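Local coordinates for protein lectin (Colocasia esculenta, PDB 5T1X) that probably binds mannose-type sugars, as expected of a GNA-related plant lectin, at residues W45-H50 and L66-D71; W77-S82 and A98-P103. All blocks are in the same frame, centred on the assembly; numbering follows the deposited sequence.

Interaction 1 of 2, residues W45-H50 and L66-D71; sequences WQSNTH and LIIKDD
I68 sets the end of its side chain against the hydroxyl pair of S47 and T49, and this one methyl makes the whole contact. CD1 of I68 lies 3.7 Å from OG of S47 and 4.0 Å from its CB, while OG1 of T49 is slightly farther from the same methyl, at 4.1 Å. The isoleucine reaches so far because CG1 stands anti to its carbonyl carbon and the chain then runs out extended (chi2 173°), carrying CD1 to the two hydroxyls. A methyl can lie against these oxygens at little cost because their polar demands are met elsewhere. T49 OG1 is hydrogen-bonded to the carbonyl of C34, and S47 OG to the backbone N of L36 and to OD1 of N35; the two hydroxyls themselves are only 2.8 Å apart. N48 suits the bend between them, since asparagine tolerates the left-handed backbone conformation (phi 64°) that brings T49 back beside S47. Behind the turn, the indole of W45 presents one face to the backbone N of S47, which sits 3.6 Å above the plane toward the rim.

Away from this methyl the contact is loose. Only 71 Å² is buried, and the nearest CA atoms, those of S47 and I68, are 9.2 Å apart. I68 and T49 are buried, whereas Q46, N48 and H50 lie exposed, Q46 and H50 hydrogen-bonding to N35 and D33.

Around the isoleucine, L36 of strand 36-39, L58 of strand 57-60, I76 and W77 of strand 75-78, and both C34 and C56 of the disulfide complete the packing. The contact therefore joins the turn after strand 45-46, an outermost strand of its antiparallel sheet, to the inner strand 66-69 of the next sheet.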
loop_
_atom_site.group_PDB
_atom_site.type_symbol
_atom_site.label_atom_id
_atom_site.label_comp_id
_atom_site.label_asym_id
_atom_site.label_seq_id
_atom_site.Cartn_x
_atom_site.Cartn_y
_atom_site.Cartn_z
ATOM N N TRP B 45 -12.502 -1.916 -14.522
ATOM C CA TRP B 45 -12.100 -0.588 -14.964
ATOM C C TRP B 45 -11.030 -0.722 -16.025
ATOM O O TRP B 45 -10.297 -1.715 -16.031
ATOM C CB TRP B 45 -11.564 0.214 -13.758
ATOM C CG TRP B 45 -11.009 1.577 -14.079
ATOM C CD1 TRP B 45 -11.663 2.771 -13.988
ATOM C CD2 TRP B 45 -9.661 1.884 -14.469
ATOM N NE1 TRP B 45 -10.820 3.802 -14.334
ATOM C CE2 TRP B 45 -9.580 3.286 -14.624
ATOM C CE3 TRP B 45 -8.506 1.107 -14.690
ATOM C CZ2 TRP B 45 -8.400 3.929 -15.021
ATOM C CZ3 TRP B 45 -7.340 1.743 -15.087
ATOM C CH2 TRP B 45 -7.290 3.139 -15.237
ATOM N N GLN B 46 -10.910 0.282 -16.905
ATOM C CA GLN B 46 -9.822 0.291 -17.889
ATOM C C GLN B 46 -9.387 1.717 -18.206
ATOM O O GLN B 46 -10.174 2.653 -18.071
ATOM C CB GLN B 46 -10.189 -0.465 -19.178
ATOM C CG GLN B 46 -11.339 0.146 -19.977
ATOM C CD GLN B 46 -11.193 -0.076 -21.464
ATOM O OE1 GLN B 46 -10.681 -1.084 -21.934
ATOM N NE2 GLN B 46 -11.722 0.832 -22.247
ATOM N N SER B 47 -8.121 1.882 -18.607
ATOM C CA SER B 47 -7.610 3.199 -18.996
ATOM C C SER B 47 -8.189 3.606 -20.361
ATOM O O SER B 47 -8.164 4.788 -20.697
ATOM C CB SER B 47 -6.087 3.182 -19.039
ATOM O OG SER B 47 -5.644 2.179 -19.935
ATOM N N ASN B 48 -8.720 2.626 -21.140
ATOM C CA ASN B 48 -9.320 2.822 -22.482
ATOM C C ASN B 48 -8.255 3.319 -23.469
ATOM O O ASN B 48 -8.458 4.299 -24.193
ATOM C CB ASN B 48 -10.539 3.788 -22.421
ATOM C CG ASN B 48 -11.289 3.926 -23.718
ATOM O OD1 ASN B 48 -11.356 2.997 -24.525
ATOM N ND2 ASN B 48 -11.797 5.124 -23.982
ATOM N N THR B 49 -7.095 2.646 -23.474
ATOM C CA THR B 49 -5.982 3.061 -24.317
ATOM C C THR B 49 -5.488 1.908 -25.215
ATOM O O THR B 49 -4.345 1.928 -25.675
ATOM C CB THR B 49 -4.879 3.678 -23.443
ATOM O OG1 THR B 49 -4.518 2.761 -22.414
ATOM C CG2 THR B 49 -5.310 5.007 -22.810
ATOM N N HIS B 50 -6.378 0.951 -25.530
ATOM C CA HIS B 50 -6.076 -0.144 -26.452
ATOM C C HIS B 50 -5.544 0.413 -27.786
ATOM O O HIS B 50 -6.180 1.286 -28.392
ATOM C CB HIS B 50 -7.336 -0.998 -26.706
ATOM C CG HIS B 50 -7.218 -1.945 -27.866
ATOM N ND1 HIS B 50 -6.701 -3.217 -27.710
ATOM C CD2 HIS B 50 -7.602 -1.789 -29.156
ATOM C CE1 HIS B 50 -6.747 -3.781 -28.908
ATOM N NE2 HIS B 50 -7.281 -2.960 -29.811
ATOM N N LEU B 66 0.787 8.170 -11.518
ATOM C CA LEU B 66 0.841 6.851 -12.170
ATOM C C LEU B 66 0.681 7.078 -13.659
ATOM O O LEU B 66 -0.305 7.687 -14.075
ATOM C CB LEU B 66 -0.278 5.964 -11.603
ATOM C CG LEU B 66 -0.294 4.504 -12.069
ATOM C CD1 LEU B 66 0.894 3.709 -11.509
ATOM C CD2 LEU B 66 -1.609 3.829 -11.672
ATOM N N ILE B 67 1.676 6.677 -14.452
ATOM C CA ILE B 67 1.669 6.972 -15.890
ATOM C C ILE B 67 1.868 5.722 -16.733
ATOM O O ILE B 67 2.630 4.831 -16.355
ATOM C CB ILE B 67 2.803 8.008 -16.192
ATOM C CG1 ILE B 67 2.627 9.311 -15.372
ATOM C CG2 ILE B 67 2.883 8.347 -17.697
ATOM C CD1 ILE B 67 3.925 10.071 -15.127
ATOM N N ILE B 68 1.195 5.687 -17.896
ATOM C CA ILE B 68 1.432 4.708 -18.959
ATOM C C ILE B 68 2.220 5.462 -20.010
ATOM O O ILE B 68 1.743 6.489 -20.515
ATOM C CB ILE B 68 0.146 4.074 -19.580
ATOM C CG1 ILE B 68 -0.716 3.368 -18.535
ATOM C CG2 ILE B 68 0.508 3.142 -20.770
ATOM C CD1 ILE B 68 -2.081 2.898 -19.144
ATOM N N LYS B 69 3.415 4.963 -20.343
ATOM C CA LYS B 69 4.262 5.542 -21.390
ATOM C C LYS B 69 4.407 4.553 -22.505
ATOM O O LYS B 69 4.436 3.368 -22.214
ATOM C CB LYS B 69 5.655 5.853 -20.817
ATOM C CG LYS B 69 5.726 7.058 -19.890
ATOM C CD LYS B 69 5.523 8.352 -20.659
ATOM C CE LYS B 69 6.098 9.547 -19.957
ATOM N NZ LYS B 69 5.992 10.764 -20.802
ATOM N N ASP B 70 4.555 5.002 -23.766
ATOM C CA ASP B 70 4.807 4.047 -24.846
ATOM C C ASP B 70 6.328 3.854 -24.959
ATOM O O ASP B 70 7.078 4.439 -24.167
ATOM C CB ASP B 70 4.163 4.478 -26.180
ATOM C CG ASP B 70 4.787 5.640 -26.935
ATOM O OD1 ASP B 70 5.846 6.155 -26.491
ATOM O OD2 ASP B 70 4.245 6.011 -27.992
ATOM N N ASP B 71 6.786 3.056 -25.940
ATOM C CA ASP B 71 8.208 2.729 -26.094
ATOM C C ASP B 71 9.105 3.956 -26.266
ATOM O O ASP B 71 10.303 3.872 -25.968
ATOM C CB ASP B 71 8.405 1.803 -27.301
ATOM C CG ASP B 71 9.751 1.100 -27.319
ATOM O OD1 ASP B 71 10.123 0.488 -26.278
ATOM O OD2 ASP B 71 10.407 1.124 -28.372
#

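Interaction 2 of 2, residues W77-S82 and A98-P103; sequences WSSNSS and AVIYGP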
loop_
_atom_site.group_PDB
_atom_site.type_symbol
_atom_site.label_atom_id
_atom_site.label_comp_id
_atom_site.label_asym_id
_atom_site.label_seq_id
_atom_site.Cartn_x
_atom_site.Cartn_y
_atom_site.Cartn_z
ATOM N N TRP B 77 -1.463 7.662 -20.821
ATOM C CA TRP B 77 -2.451 7.847 -19.763
ATOM C C TRP B 77 -1.749 8.292 -18.500
ATOM O O TRP B 77 -0.604 7.912 -18.259
ATOM C CB TRP B 77 -3.221 6.522 -19.504
ATOM C CG TRP B 77 -4.264 6.585 -18.419
ATOM C CD1 TRP B 77 -5.590 6.871 -18.565
ATOM C CD2 TRP B 77 -4.070 6.271 -17.032
ATOM N NE1 TRP B 77 -6.226 6.810 -17.342
ATOM C CE2 TRP B 77 -5.314 6.441 -16.385
ATOM C CE3 TRP B 77 -2.951 5.903 -16.263
ATOM C CZ2 TRP B 77 -5.477 6.236 -15.005
ATOM C CZ3 TRP B 77 -3.114 5.700 -14.899
ATOM C CH2 TRP B 77 -4.363 5.859 -14.286
ATOM N N SER B 78 -2.438 9.091 -17.690
ATOM C CA SER B 78 -1.949 9.492 -16.383
ATOM C C SER B 78 -3.088 9.530 -15.392
ATOM O O SER B 78 -4.220 9.894 -15.757
ATOM C CB SER B 78 -1.280 10.862 -16.433
ATOM O OG SER B 78 -0.943 11.240 -15.107
ATOM N N SER B 79 -2.778 9.221 -14.121
ATOM C CA SER B 79 -3.744 9.334 -13.019
ATOM C C SER B 79 -4.042 10.804 -12.737
ATOM O O SER B 79 -5.051 11.127 -12.112
ATOM C CB SER B 79 -3.197 8.672 -11.757
ATOM O OG SER B 79 -1.962 9.265 -11.369
ATOM N N ASN B 80 -3.130 11.696 -13.181
ATOM C CA ASN B 80 -3.179 13.145 -12.956
ATOM C C ASN B 80 -3.172 13.499 -11.462
ATOM O O ASN B 80 -3.599 14.592 -11.086
ATOM C CB ASN B 80 -4.341 13.802 -13.683
ATOM C CG ASN B 80 -4.166 13.716 -15.176
ATOM O OD1 ASN B 80 -5.033 13.212 -15.886
ATOM N ND2 ASN B 80 -3.012 14.163 -15.680
ATOM N N SER B 81 -2.625 12.591 -10.626
ATOM C CA SER B 81 -2.422 12.830 -9.193
ATOM C C SER B 81 -0.998 13.321 -9.036
ATOM O O SER B 81 -0.102 12.873 -9.750
ATOM C CB SER B 81 -2.684 11.569 -8.367
ATOM O OG SER B 81 -2.057 10.421 -8.922
ATOM N N SER B 82 -0.791 14.282 -8.160
ATOM C CA SER B 82 0.524 14.885 -7.969
ATOM C C SER B 82 0.606 15.429 -6.560
ATOM O O SER B 82 -0.293 16.157 -6.126
ATOM C CB SER B 82 0.720 16.000 -8.995
ATOM O OG SER B 82 1.890 16.748 -8.727
ATOM N N ALA B 98 -8.026 0.058 -6.348
ATOM C CA ALA B 98 -6.580 0.239 -6.543
ATOM C C ALA B 98 -6.305 1.662 -6.115
ATOM O O ALA B 98 -6.920 2.590 -6.653
ATOM C CB ALA B 98 -6.177 -0.024 -7.988
ATOM N N VAL B 99 -5.494 1.844 -5.062
ATOM C CA VAL B 99 -5.320 3.177 -4.479
ATOM C C VAL B 99 -3.853 3.559 -4.373
ATOM O O VAL B 99 -3.033 2.748 -3.952
ATOM C CB VAL B 99 -5.990 3.220 -3.073
ATOM C CG1 VAL B 99 -5.857 4.608 -2.432
ATOM C CG2 VAL B 99 -7.462 2.805 -3.145
ATOM N N ILE B 100 -3.536 4.814 -4.713
ATOM C CA ILE B 100 -2.166 5.332 -4.562
ATOM C C ILE B 100 -2.090 6.047 -3.228
ATOM O O ILE B 100 -2.844 7.005 -2.989
ATOM C CB ILE B 100 -1.723 6.269 -5.713
ATOM C CG1 ILE B 100 -1.874 5.605 -7.110
ATOM C CG2 ILE B 100 -0.268 6.796 -5.461
ATOM C CD1 ILE B 100 -1.668 6.594 -8.262
ATOM N N TYR B 101 -1.158 5.611 -2.383
ATOM C CA TYR B 101 -0.914 6.238 -1.089
ATOM C C TYR B 101 0.447 6.860 -1.044
ATOM O O TYR B 101 1.430 6.214 -1.398
ATOM C CB TYR B 101 -1.003 5.211 0.056
ATOM C CG TYR B 101 -2.370 4.615 0.284
ATOM C CD1 TYR B 101 -3.265 5.199 1.177
ATOM C CD2 TYR B 101 -2.713 3.386 -0.270
ATOM C CE1 TYR B 101 -4.507 4.628 1.433
ATOM C CE2 TYR B 101 -3.946 2.792 -0.007
ATOM C CZ TYR B 101 -4.839 3.415 0.853
ATOM O OH TYR B 101 -6.077 2.864 1.102
ATOM N N GLY B 102 0.519 8.060 -0.491
ATOM C CA GLY B 102 1.805 8.710 -0.261
ATOM C C GLY B 102 1.719 10.192 0.051
ATOM O O GLY B 102 0.666 10.811 -0.081
ATOM N N PRO B 103 2.859 10.808 0.395
ATOM C CA PRO B 103 4.190 10.200 0.533
ATOM C C PRO B 103 4.346 9.386 1.820
ATOM O O PRO B 103 3.447 9.379 2.672
ATOM C CB PRO B 103 5.110 11.429 0.541
ATOM C CG PRO B 103 4.278 12.479 1.251
ATOM C CD PRO B 103 2.876 12.248 0.732
#
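The turn that follows strand 75-78, at the border of one antiparallel sheet, meets a buried residue, I100, of strand 98-107 in another, and a pair of serines receives this isoleucine. CD1 of I100 approaches OG of S81 at 3.9 Å and OG of S79 at 4.1 Å, so the methyl rests against two oxygens that are hydrogen-bonded to each other. S79 OG donates to S81 OG over 2.7 Å, and S81 OG in turn is hydrogen-bonded to the carbonyl of G64, while S79 OG is also hydrogen-bonded to the backbone N of L66. This chain of hydrogen bonds lets small hydroxyl side chains line a buried surface that an aliphatic group can touch. In both serines OG sits between the backbone N and the carbonyl carbon (chi1 58° in S79), which turns the oxygens toward each other.

The loop is shaped by an ST turn: OG of S78 accepts from the backbone N of N80 at 2.9 Å with an N-H...O angle of 159°. N80 itself takes the left-handed backbone conformation that asparagine accommodates well. One face of the W77 indole carries the backbone N of S79, 3.6 Å above the plane and offset toward the rim.

I100 also packs on L66 and L90, and F101 of the neighbouring subunit touches both S79 and S81. Residues 98-101 pair antiparallel with a strand of that subunit, so the sheet continues across the interface, consistent with the beta-prism II fold and the C-terminal strand exchange of dimeric GNA-related lectins.

How the interactions relate
Interactions 1 and 2 are the same corner built twice, 32 residues apart: W45 corresponds to W77, the S47/T49 pair to S79/S81, and I68 to I100, as expected from the internal pseudo-threefold symmetry of a beta-prism II. Their centres are 13 Å apart, and neighbouring strands 66-69 and 75-78 connect them through probable hydrogen bonds of I68 N to W77 O and of L66 O to S79 N, each 2.9 Å. Their sheet gives the isoleucine to interaction 1 and, through the turn after strand 75-78, leads to the serines of interaction 2. D33 and N35, hydrogen-bonded to segment 45-50, fall within QxDxNxVxY, the signature associated with mannose binding in the family, so this corner probably borders a sugar site.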